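PDB 4ECG: putative iron-regulated protein A from Parabacteroides distasonis ATCC 8503, which binds calcium and belongs to the imelysin-like peptidase M75 family, probably acting in iron-regulated processes, with a metallopeptidase activity that is only putative. Local coordinates for residues 173-176 against 177-181. Numbering follows the deposited sequence.
Sequences ELEY and LKLVS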
loop_
_atom_site.group_PDB
_atom_site.type_symbol
_atom_site.label_atom_id
_atom_site.label_comp_id
_atom_site.label_asym_id
_atom_site.label_seq_id
_atom_site.Cartn_x
_atom_site.Cartn_y
_atom_site.Cartn_z
ATOM N N GLU A 173 -10.288 -18.783 17.731
ATOM C CA GLU A 173 -10.250 -17.642 16.845
ATOM C C GLU A 173 -9.495 -16.510 17.508
ATOM O O GLU A 173 -8.835 -15.764 16.825
ATOM C CB GLU A 173 -11.665 -17.242 16.545
ATOM C CG GLU A 173 -11.835 -16.104 15.573
ATOM C CD GLU A 173 -13.294 -15.771 15.344
ATOM O OE1 GLU A 173 -14.159 -16.394 16.011
ATOM O OE2 GLU A 173 -13.568 -14.911 14.470
ATOM N N LEU A 174 -9.557 -16.411 18.838
ATOM C CA LEU A 174 -8.800 -15.410 19.585
ATOM C C LEU A 174 -7.314 -15.698 19.507
ATOM O O LEU A 174 -6.495 -14.795 19.278
ATOM C CB LEU A 174 -9.229 -15.360 21.060
ATOM C CG LEU A 174 -10.581 -14.635 21.256
ATOM C CD1 LEU A 174 -11.158 -15.010 22.606
ATOM C CD2 LEU A 174 -10.482 -13.110 21.106
ATOM N N GLU A 175 -6.943 -16.946 19.712
ATOM C CA GLU A 175 -5.548 -17.290 19.572
ATOM C C GLU A 175 -5.070 -17.043 18.101
ATOM O O GLU A 175 -3.934 -16.599 17.841
ATOM C CB GLU A 175 -5.323 -18.727 20.038
ATOM C CG GLU A 175 -3.857 -19.104 20.042
ATOM C CD GLU A 175 -2.972 -18.286 21.020
ATOM O OE1 GLU A 175 -3.524 -17.766 22.062
ATOM O OE2 GLU A 175 -1.717 -18.192 20.735
ATOM N N TYR A 176 -5.965 -17.287 17.139
ATOM C CA TYR A 176 -5.653 -17.086 15.733
ATOM C C TYR A 176 -5.312 -15.604 15.534
ATOM O O TYR A 176 -4.250 -15.274 15.059
ATOM C CB TYR A 176 -6.865 -17.578 14.916
ATOM C CG TYR A 176 -6.655 -17.816 13.424
ATOM C CD1 TYR A 176 -5.716 -17.087 12.665
ATOM C CD2 TYR A 176 -7.430 -18.741 12.754
ATOM C CE1 TYR A 176 -5.592 -17.257 11.297
ATOM C CE2 TYR A 176 -7.275 -18.925 11.397
ATOM C CZ TYR A 176 -6.349 -18.203 10.680
ATOM O OH TYR A 176 -6.209 -18.473 9.337
ATOM N N LEU A 177 -6.199 -14.720 15.996
ATOM C CA LEU A 177 -6.030 -13.269 15.963
ATOM C C LEU A 177 -4.690 -12.828 16.572
ATOM O O LEU A 177 -4.024 -11.933 16.031
ATOM C CB LEU A 177 -7.192 -12.568 16.675
ATOM C CG LEU A 177 -7.149 -11.018 16.808
ATOM C CD1 LEU A 177 -7.034 -10.356 15.411
ATOM C CD2 LEU A 177 -8.325 -10.428 17.645
ATOM N N LYS A 178 -4.305 -13.423 17.684
ATOM C CA LYS A 178 -3.022 -13.122 18.327
ATOM C C LYS A 178 -1.870 -13.536 17.410
ATOM O O LYS A 178 -0.932 -12.761 17.208
ATOM C CB LYS A 178 -2.896 -13.875 19.641
ATOM C CG LYS A 178 -1.720 -13.488 20.535
ATOM C CD LYS A 178 -1.428 -14.513 21.629
ATOM C CE LYS A 178 -1.979 -14.167 23.015
ATOM N NZ LYS A 178 -1.871 -15.350 23.969
ATOM N N LEU A 179 -1.956 -14.729 16.817
ATOM C CA LEU A 179 -0.853 -15.228 15.988
ATOM C C LEU A 179 -0.666 -14.409 14.705
ATOM O O LEU A 179 0.454 -14.091 14.325
ATOM C CB LEU A 179 -1.024 -16.717 15.677
ATOM C CG LEU A 179 -0.819 -17.610 16.894
ATOM C CD1 LEU A 179 -1.420 -18.965 16.590
ATOM C CD2 LEU A 179 0.675 -17.698 17.224
ATOM N N VAL A 180 -1.793 -14.055 14.086
ATOM C CA VAL A 180 -1.794 -13.218 12.962
ATOM C C VAL A 180 -1.145 -11.851 13.255
ATOM O O VAL A 180 -0.302 -11.382 12.485
ATOM C CB VAL A 180 -3.220 -13.112 12.438
ATOM C CG1 VAL A 180 -3.354 -11.903 11.551
ATOM C CG2 VAL A 180 -3.643 -14.464 11.780
ATOM N N SER A 181 -1.490 -11.260 14.400
ATOM C CA SER A 181 -0.966 -9.984 14.798
ATOM C C SER A 181 0.528 -10.059 15.216
ATOM O O SER A 181 1.262 -9.116 14.933
ATOM C CB SER A 181 -1.792 -9.416 15.949
ATOM O OG SER A 181 -3.179 -9.406 15.681
#
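The ring of Tyr176 meets Val180, one helical turn further on, at its edge: Val180 CG2 lies in the ring plane, 3.4 Å from Tyr176 CE1. The tyrosine's first torsion (chi1 -164°) sets CG opposite the backbone N and swings the ring out from the helix; Val180, branched at CB, sends CG2 to the ring edge, an apolar contact that suits its buried place. Beneath this pair the backbone is regular helix. Val180 N gives a nearly straight bond to Tyr176 O (2.9 Å, 173°), and Leu177 N, Lys178 N and Leu179 N also bond to the carbonyls four residues back, the last two less straight. On another, partly exposed side, Glu175 and Lys178, acid and amine three residues apart, form a long salt bridge whose hydrogen bond is weak, with Lys178 NZ 3.5 Å from Glu175 OE1. The glutamate chain bends at chi2 (63°), bringing OE2 within 4.0 Å of Leu179 CG. Were an alanine here instead of Glu175, the Lys178 ammonium would probably lose this acidic mate and its tail be freer to move. Ser181, short enough to reach back to its own helix, adds a 2.7 Å bond from OG to Leu177 O, which also accepts from Ser181 N on the opposite face of the carbonyl plane. From helix 171-196, Tyr176 packs against Ile118, Ile121 and Ile122 of helix 115-124 and Met154 of helix 147-155, its hydroxyl bonded to Leu145 O, while Leu174, Lys178 and Ser181 touch helix 29-68.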